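Local coordinates for uncharacterized protein (Bacteroides caccae, PDB 4L7A) that is of unknown function but is probably a zinc-binding metallopeptidase of the Peptidase_MA clan, at residues N53-D58 with G98-D103; I94-S99 with V118-G123; E180-G185 with T219-K224. All blocks are in the same frame, centred on the assembly; numbering follows the deposited sequence.

Contact 1: residues N53-D58 with G98-D103; sequences NLVPTD and GSASWD
L54 and S99 face each other across a single backbone bridge between two loops, closed by A100 N donating to N53 O at 2.9 Å and, more weakly, by V55 N pointing almost straight at G98 O. N53 extends this link with its side-chain amide. Its ND2 donates to S99 OG at 3.3 Å, the hydroxyl sitting 19° out of the amide plane, and makes a weaker, bent bond to D103 OD1, whose carboxylate is turned 26° from the amide. An asparagine suits the place because the two N-H bonds of its amide NH2 can serve two acceptors. S99 OG stands trans to its own N (chi1 -169°), which lets it donate to S101 O while receiving N53; a second S99 conformer was modelled, so this bridge is probably not constant. V55 CG1 meets A100 CB at 4.0 Å, while CG2 lies over the backbone, 3.5 Å from S99 N. G98 has to be a glycine, since a side chain would run into V55 O and P56 O. A water sits beside it, donating to V55 O and accepting from G98 N (3.1 Å). The joint thus ties the loop leaving strand 93-98 to the lead-in of helix 59-81, where D58, as N-cap, holds L61 N through its carboxylate.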
loop_
_atom_site.group_PDB
_atom_site.type_symbol
_atom_site.label_atom_id
_atom_site.label_comp_id
_atom_site.label_asym_id
_atom_site.label_seq_id
_atom_site.Cartn_x
_atom_site.Cartn_y
_atom_site.Cartn_z
ATOM N N ASN A 53 -16.283 -16.796 3.144
ATOM C CA ASN A 53 -16.354 -15.630 2.311
ATOM C C ASN A 53 -15.867 -15.718 0.876
ATOM O O ASN A 53 -16.019 -14.758 0.128
ATOM C CB ASN A 53 -15.607 -14.497 2.965
ATOM C CG ASN A 53 -16.527 -13.533 3.592
ATOM O OD1 ASN A 53 -17.548 -13.939 4.189
ATOM N ND2 ASN A 53 -16.201 -12.212 3.466
ATOM N N LEU A 54 -15.198 -16.803 0.514
ATOM C CA LEU A 54 -14.698 -16.944 -0.843
ATOM C C LEU A 54 -15.878 -16.940 -1.855
ATOM O O LEU A 54 -16.875 -17.616 -1.640
ATOM C CB LEU A 54 -13.979 -18.266 -0.981
ATOM C CG LEU A 54 -13.282 -18.468 -2.329
ATOM C CD1 LEU A 54 -12.206 -17.443 -2.535
ATOM C CD2 LEU A 54 -12.638 -19.875 -2.351
ATOM N N VAL A 55 -15.730 -16.143 -2.906
ATOM C CA VAL A 55 -16.642 -16.105 -4.071
ATOM C C VAL A 55 -15.767 -16.074 -5.349
ATOM O O VAL A 55 -14.581 -15.769 -5.277
ATOM C CB VAL A 55 -17.572 -14.856 -4.064
ATOM C CG1 VAL A 55 -18.475 -14.852 -2.854
ATOM C CG2 VAL A 55 -16.776 -13.532 -4.111
ATOM N N PRO A 56 -16.343 -16.418 -6.507
ATOM C CA PRO A 56 -15.557 -16.328 -7.717
ATOM C C PRO A 56 -14.975 -14.920 -7.917
ATOM O O PRO A 56 -15.595 -13.908 -7.575
ATOM C CB PRO A 56 -16.576 -16.654 -8.810
ATOM C CG PRO A 56 -17.554 -17.512 -8.135
ATOM C CD PRO A 56 -17.706 -16.901 -6.769
ATOM N N THR A 57 -13.775 -14.878 -8.451
ATOM C CA THR A 57 -13.086 -13.629 -8.701
ATOM C C THR A 57 -13.734 -12.963 -9.897
ATOM O O THR A 57 -13.749 -13.537 -10.963
ATOM C CB THR A 57 -11.591 -13.929 -8.975
ATOM O OG1 THR A 57 -11.052 -14.622 -7.813
ATOM C CG2 THR A 57 -10.807 -12.664 -9.227
ATOM N N ASP A 58 -14.258 -11.749 -9.719
ATOM C CA ASP A 58 -14.970 -11.002 -10.776
ATOM C C ASP A 58 -13.951 -10.491 -11.798
ATOM O O ASP A 58 -13.048 -9.733 -11.453
ATOM C CB ASP A 58 -15.717 -9.852 -10.066
ATOM C CG ASP A 58 -16.427 -8.839 -11.013
ATOM O OD1 ASP A 58 -16.041 -8.584 -12.170
ATOM O OD2 ASP A 58 -17.375 -8.180 -10.495
ATOM N N GLY A 98 -11.516 -13.281 -4.896
ATOM C CA GLY A 98 -12.851 -12.708 -4.623
ATOM C C GLY A 98 -13.342 -12.938 -3.190
ATOM O O GLY A 98 -13.151 -14.008 -2.632
ATOM N N SER A 99 -13.998 -11.920 -2.622
ATOM C CA SER A 99 -14.605 -12.024 -1.323
ATOM C C SER A 99 -16.010 -11.432 -1.261
ATOM O O SER A 99 -16.304 -10.431 -1.916
ATOM C CB SER A 99 -13.725 -11.298 -0.327
ATOM O OG SER A 99 -14.137 -11.587 0.989
ATOM N N ALA A 100 -16.867 -12.075 -0.468
ATOM C CA ALA A 100 -18.235 -11.685 -0.280
ATOM C C ALA A 100 -18.365 -10.319 0.383
ATOM O O ALA A 100 -19.304 -9.632 0.106
ATOM C CB ALA A 100 -18.968 -12.718 0.524
ATOM N N SER A 101 -17.397 -9.929 1.210
ATOM C CA SER A 101 -17.389 -8.618 1.838
ATOM C C SER A 101 -15.987 -8.225 2.291
ATOM O O SER A 101 -15.015 -9.006 2.125
ATOM C CB SER A 101 -18.328 -8.601 3.040
ATOM O OG SER A 101 -18.534 -7.275 3.492
ATOM N N TRP A 102 -15.906 -7.027 2.868
ATOM C CA TRP A 102 -14.680 -6.485 3.435
ATOM C C TRP A 102 -14.459 -6.892 4.880
ATOM O O TRP A 102 -13.384 -6.662 5.417
ATOM C CB TRP A 102 -14.711 -4.960 3.403
ATOM C CG TRP A 102 -15.683 -4.340 4.342
ATOM C CD1 TRP A 102 -15.510 -4.112 5.687
ATOM C CD2 TRP A 102 -16.959 -3.824 4.009
ATOM N NE1 TRP A 102 -16.625 -3.532 6.211
ATOM C CE2 TRP A 102 -17.536 -3.335 5.205
ATOM C CE3 TRP A 102 -17.691 -3.752 2.825
ATOM C CZ2 TRP A 102 -18.807 -2.756 5.247
ATOM C CZ3 TRP A 102 -18.991 -3.176 2.859
ATOM C CH2 TRP A 102 -19.522 -2.685 4.067
ATOM N N ASP A 103 -15.481 -7.485 5.500
ATOM C CA ASP A 103 -15.493 -7.752 6.952
ATOM C C ASP A 103 -14.454 -8.772 7.484
ATOM O O ASP A 103 -14.146 -8.736 8.645
ATOM C CB ASP A 103 -16.919 -8.161 7.415
ATOM C CG ASP A 103 -17.358 -9.529 6.864
ATOM O OD1 ASP A 103 -16.715 -10.082 5.937
ATOM O OD2 ASP A 103 -18.381 -10.066 7.334
HETATM O O HOH W 1 -12.141 -16.114 -6.111
#

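Contact 2: residues I94-S99 with V118-G123; sequences IHLIGS and VTLYMG
I94 to G98 run beside V118 to M122 as neighbouring parallel strands, their axes 22° apart, in the mixed sheet of a fold consistent with the zincin-like Peptidase_MA clan; strand 107-112, on the link between them, lies antiparallel beyond the second. Five backbone bonds join the pair, from H95 N to V118 O at one end to S99 N and M122 O at the other. On the face carrying I94, L96, V118 and L120, the bumps are branched aliphatic tips: L96 CD2 drops against L120 CB at 3.9 Å, and helix 59-81 and F39 pack on the same side. Leucine fits there because its forked end reaches over a neighbour's CB without needing a polar partner. The opposite face holds H95, I97, T119 and Y121. Here I97 lies alongside the tyrosine, both pointing the same way, and presses CG2 to 3.7 Å from Y121 CE2. With CG1 beside its own N (chi1 -64°), I97 carries CD1 into the hollow between T119 CG2, 3.7 Å away, and Y121 OH. Beta-branched I97 and T119 are thus shaped to mesh, while T119 OG1 rests near H95 CB. Past I97, S99 CB fits against Y121 CB at 4.0 Å. An alanine in place of Y121 would probably leave I97 CG2 and CD1 without their flanking ring and open a gap along this face. At the last pair G98 has no side chain, and the selenomethionine M122 starts away from it, then bends back at chi2 (70°) and chi3, laying SE 3.5 Å from I97 O and 4.1 Å from L96 CB.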
loop_
_atom_site.group_PDB
_atom_site.type_symbol
_atom_site.label_atom_id
_atom_site.label_comp_id
_atom_site.label_asym_id
_atom_site.label_seq_id
_atom_site.Cartn_x
_atom_site.Cartn_y
_atom_site.Cartn_z
ATOM N N ILE A 94 1.260 -10.377 -7.069
ATOM C CA ILE A 94 0.000 -9.808 -6.596
ATOM C C ILE A 94 -1.092 -10.823 -6.981
ATOM O O ILE A 94 -1.076 -11.316 -8.124
ATOM C CB ILE A 94 -0.253 -8.429 -7.178
ATOM C CG1 ILE A 94 0.792 -7.436 -6.694
ATOM C CG2 ILE A 94 -1.584 -7.899 -6.715
ATOM C CD1 ILE A 94 0.854 -6.161 -7.505
ATOM N N HIS A 95 -1.927 -11.263 -6.021
ATOM C CA HIS A 95 -3.041 -12.188 -6.340
ATOM C C HIS A 95 -4.298 -11.443 -6.042
ATOM O O HIS A 95 -4.361 -10.795 -5.018
ATOM C CB HIS A 95 -3.082 -13.382 -5.403
ATOM C CG HIS A 95 -2.050 -14.412 -5.685
ATOM N ND1 HIS A 95 -1.978 -15.595 -4.976
ATOM C CD2 HIS A 95 -1.085 -14.482 -6.629
ATOM C CE1 HIS A 95 -0.992 -16.343 -5.453
ATOM N NE2 HIS A 95 -0.438 -15.689 -6.461
ATOM N N LEU A 96 -5.287 -11.537 -6.895
ATOM C CA LEU A 96 -6.621 -11.052 -6.573
ATOM C C LEU A 96 -7.468 -12.269 -6.282
ATOM O O LEU A 96 -7.441 -13.250 -7.044
ATOM C CB LEU A 96 -7.248 -10.289 -7.725
ATOM C CG LEU A 96 -6.489 -9.132 -8.297
ATOM C CD1 LEU A 96 -7.391 -8.358 -9.238
ATOM C CD2 LEU A 96 -6.015 -8.218 -7.178
ATOM N N ILE A 97 -8.192 -12.213 -5.171
ATOM C CA ILE A 97 -9.118 -13.259 -4.782
ATOM C C ILE A 97 -10.442 -12.638 -4.465
ATOM O O ILE A 97 -10.516 -11.588 -3.832
ATOM C CB ILE A 97 -8.615 -14.038 -3.563
ATOM C CG1 ILE A 97 -7.340 -14.768 -3.923
ATOM C CG2 ILE A 97 -9.607 -15.042 -3.094
ATOM C CD1 ILE A 97 -6.696 -15.565 -2.695
ATOM N N GLY A 98 -11.516 -13.281 -4.896
ATOM C CA GLY A 98 -12.851 -12.708 -4.623
ATOM C C GLY A 98 -13.342 -12.938 -3.190
ATOM O O GLY A 98 -13.151 -14.008 -2.632
ATOM N N SER A 99 -13.998 -11.920 -2.622
ATOM C CA SER A 99 -14.605 -12.024 -1.323
ATOM C C SER A 99 -16.010 -11.432 -1.261
ATOM O O SER A 99 -16.304 -10.431 -1.916
ATOM C CB SER A 99 -13.725 -11.298 -0.327
ATOM O OG SER A 99 -14.137 -11.587 0.989
ATOM N N VAL A 118 1.585 -10.147 -2.281
ATOM C CA VAL A 118 0.420 -9.388 -1.762
ATOM C C VAL A 118 -0.844 -9.996 -2.380
ATOM O O VAL A 118 -0.932 -10.143 -3.597
ATOM C CB VAL A 118 0.485 -7.903 -2.121
ATOM C CG1 VAL A 118 -0.681 -7.101 -1.490
ATOM C CG2 VAL A 118 1.731 -7.234 -1.609
ATOM N N THR A 119 -1.808 -10.327 -1.551
ATOM C CA THR A 119 -3.067 -10.802 -2.004
ATOM C C THR A 119 -4.104 -9.781 -1.646
ATOM O O THR A 119 -4.144 -9.337 -0.518
ATOM C CB THR A 119 -3.428 -12.116 -1.312
ATOM O OG1 THR A 119 -2.454 -13.095 -1.676
ATOM C CG2 THR A 119 -4.799 -12.596 -1.732
ATOM N N LEU A 120 -4.927 -9.395 -2.604
ATOM C CA LEU A 120 -5.976 -8.476 -2.358
ATOM C C LEU A 120 -7.315 -9.196 -2.529
ATOM O O LEU A 120 -7.561 -9.825 -3.563
ATOM C CB LEU A 120 -5.912 -7.334 -3.336
ATOM C CG LEU A 120 -4.581 -6.610 -3.501
ATOM C CD1 LEU A 120 -4.716 -5.560 -4.545
ATOM C CD2 LEU A 120 -4.210 -5.983 -2.169
ATOM N N TYR A 121 -8.184 -9.037 -1.533
ATOM C CA TYR A 121 -9.515 -9.575 -1.547
ATOM C C TYR A 121 -10.430 -8.456 -2.035
ATOM O O TYR A 121 -10.411 -7.316 -1.514
ATOM C CB TYR A 121 -9.896 -10.090 -0.139
ATOM C CG TYR A 121 -9.110 -11.307 0.227
ATOM C CD1 TYR A 121 -7.888 -11.238 0.848
ATOM C CD2 TYR A 121 -9.616 -12.577 -0.057
ATOM C CE1 TYR A 121 -7.168 -12.409 1.146
ATOM C CE2 TYR A 121 -8.936 -13.719 0.249
ATOM C CZ TYR A 121 -7.702 -13.642 0.826
ATOM O OH TYR A 121 -7.072 -14.847 1.114
HETATM N N MSE A 122 -11.248 -8.799 -3.029
HETATM C CA MSE A 122 -12.105 -7.826 -3.678
HETATM C C MSE A 122 -13.460 -8.374 -4.086
HETATM O O MSE A 122 -13.640 -9.559 -4.173
HETATM C CB MSE A 122 -11.424 -7.224 -4.947
HETATM C CG MSE A 122 -10.463 -8.113 -5.673
HETATM SE SE MSE A 122 -11.198 -9.653 -6.658
HETATM C CE MSE A 122 -11.783 -8.780 -8.293
ATOM N N GLY A 123 -14.377 -7.461 -4.385
ATOM C CA GLY A 123 -15.723 -7.797 -4.848
ATOM C C GLY A 123 -16.464 -6.499 -5.092
ATOM O O GLY A 123 -15.938 -5.421 -4.825
#

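Contact 3: residues E180-G185 with T219-K224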
loop_
_atom_site.group_PDB
_atom_site.type_symbol
_atom_site.label_atom_id
_atom_site.label_comp_id
_atom_site.label_asym_id
_atom_site.label_seq_id
_atom_site.Cartn_x
_atom_site.Cartn_y
_atom_site.Cartn_z
ATOM N N GLU A 180 -4.122 7.727 22.792
ATOM C CA GLU A 180 -2.987 7.409 23.642
ATOM C C GLU A 180 -1.626 7.434 22.939
ATOM O O GLU A 180 -0.668 7.855 23.553
ATOM C CB GLU A 180 -3.165 6.042 24.309
ATOM C CG GLU A 180 -2.046 5.677 25.307
ATOM C CD GLU A 180 -2.281 4.324 26.036
ATOM O OE1 GLU A 180 -3.395 3.761 25.912
ATOM O OE2 GLU A 180 -1.347 3.859 26.746
ATOM N N VAL A 181 -1.508 6.950 21.690
ATOM C CA VAL A 181 -0.164 6.806 21.117
ATOM C C VAL A 181 0.389 8.054 20.403
ATOM O O VAL A 181 1.593 8.243 20.271
ATOM C CB VAL A 181 -0.042 5.572 20.219
ATOM C CG1 VAL A 181 -0.387 4.325 21.047
ATOM C CG2 VAL A 181 -0.897 5.694 18.960
ATOM N N ALA A 182 -0.504 8.886 19.926
ATOM C CA ALA A 182 -0.130 10.061 19.187
ATOM C C ALA A 182 0.673 10.997 20.059
ATOM O O ALA A 182 1.663 11.501 19.596
ATOM C CB ALA A 182 -1.366 10.720 18.616
ATOM N N PRO A 183 0.268 11.212 21.342
ATOM C CA PRO A 183 1.080 12.082 22.214
ATOM C C PRO A 183 2.488 11.574 22.459
ATOM O O PRO A 183 3.342 12.355 22.886
ATOM C CB PRO A 183 0.287 12.124 23.541
ATOM C CG PRO A 183 -1.088 11.943 23.153
ATOM C CD PRO A 183 -1.017 10.922 21.985
ATOM N N LEU A 184 2.719 10.297 22.180
ATOM C CA LEU A 184 4.054 9.697 22.306
ATOM C C LEU A 184 4.808 9.714 20.975
ATOM O O LEU A 184 5.921 9.207 20.892
ATOM C CB LEU A 184 3.964 8.231 22.797
ATOM C CG LEU A 184 3.057 7.973 23.981
ATOM C CD1 LEU A 184 2.946 6.476 24.219
ATOM C CD2 LEU A 184 3.518 8.671 25.261
ATOM N N GLY A 185 4.224 10.294 19.935
ATOM C CA GLY A 185 4.899 10.398 18.651
ATOM C C GLY A 185 4.664 9.221 17.719
ATOM O O GLY A 185 5.461 8.947 16.838
ATOM N N THR A 219 -3.123 16.976 15.759
ATOM C CA THR A 219 -3.957 17.502 16.818
ATOM C C THR A 219 -3.993 16.541 18.021
ATOM O O THR A 219 -3.823 16.976 19.135
ATOM C CB THR A 219 -5.379 17.749 16.312
ATOM O OG1 THR A 219 -5.309 18.702 15.279
ATOM C CG2 THR A 219 -6.276 18.288 17.382
ATOM N N LEU A 220 -4.230 15.250 17.789
ATOM C CA LEU A 220 -4.282 14.292 18.894
ATOM C C LEU A 220 -2.909 14.155 19.514
ATOM O O LEU A 220 -2.784 13.853 20.689
ATOM C CB LEU A 220 -4.754 12.927 18.444
ATOM C CG LEU A 220 -6.202 12.800 18.010
ATOM C CD1 LEU A 220 -6.483 11.488 17.314
ATOM C CD2 LEU A 220 -7.135 12.971 19.219
ATOM N N ALA A 221 -1.871 14.406 18.747
ATOM C CA ALA A 221 -0.524 14.352 19.319
ATOM C C ALA A 221 -0.220 15.475 20.321
ATOM O O ALA A 221 0.567 15.270 21.280
ATOM C CB ALA A 221 0.505 14.332 18.216
ATOM N N GLY A 222 -0.838 16.653 20.145
ATOM C CA GLY A 222 -0.704 17.769 21.148
ATOM C C GLY A 222 0.753 18.257 21.197
ATOM O O GLY A 222 1.588 17.862 20.394
ATOM N N GLU A 223 1.053 19.091 22.164
ATOM C CA GLU A 223 2.340 19.724 22.302
ATOM C C GLU A 223 3.476 18.772 22.470
ATOM O O GLU A 223 4.560 19.103 22.073
ATOM C CB GLU A 223 2.358 20.630 23.536
ATOM C CG GLU A 223 1.578 21.895 23.406
ATOM C CD GLU A 223 1.699 22.715 24.700
ATOM O OE1 GLU A 223 1.075 22.336 25.715
ATOM O OE2 GLU A 223 2.458 23.702 24.706
ATOM N N LYS A 224 3.268 17.633 23.120
ATOM C CA LYS A 224 4.367 16.639 23.268
ATOM C C LYS A 224 4.629 15.838 22.048
ATOM O O LYS A 224 5.748 15.586 21.718
ATOM C CB LYS A 224 4.048 15.577 24.341
ATOM C CG LYS A 224 3.940 16.145 25.700
ATOM C CD LYS A 224 5.252 16.781 26.083
ATOM C CE LYS A 224 5.182 17.350 27.493
ATOM N NZ LYS A 224 6.481 17.943 27.757
#
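A182 and P183 belong to the Schellman turn that ends helix 178-181, and this turn packs on L220, A221 and K224 of the long helix 211-244. A221 CB lies 3.4 Å from A182 O. A182 CB in turn rests over the backbone of the long helix, 3.7 Å from A221 N, with L220 CB beside it at 4.0 Å. Alanine suits both sides: a small methyl group on each is consistent with so near an approach, the CA atoms of P183 and A221 being 4.0 Å apart. P183 reaches further along, its ring setting CG 3.5 Å from L220 O, while its CA-H points at A221 O in a CH...O contact with an angle of 153° at the hydrogen. The Schellman motif itself is closed by F186 N bonding to V181 O and G185 N to A182 O. G185, at positive phi, is the C-prime residue, and glycine is called for because a CB would jam against the preceding carbonyl O. Beyond the turn, G185 O is held by K232 NZ from the same long helix. That helix is kinked close by: G222 has positive phi, which favours glycine, and the N atoms of E223 and K224 make no bond to the preceding turn, so L220 O lacks its usual helical donor where the proline ring lies. K224 completes the contact with its CB, 3.6 Å from P183 O. The lysine chain then bends at chi2 (-61°) and leads NZ away from the turn, toward the exposed surface.

Overall arrangement
Contacts 1 and 2 are two halves of one region: they share G98 and S99, their centres lie 8 Å apart, and L54 CD1 packs on I97 CG2. Contact 2 is the buried core, a regular strand pair with apolar meshing, whereas contact 1 is its surface continuation, where the strand gives way to loops and one side-chain amide, a hydroxyl, a carboxylate and a water join the backbone bonds. Contact 3 stands apart, with its centre about 35 Å from that of contact 2 and on the opposite side of the chain's centre. It joins helical elements without any hydrogen bond between its segments, relying on small apolar groups and CH...O approaches.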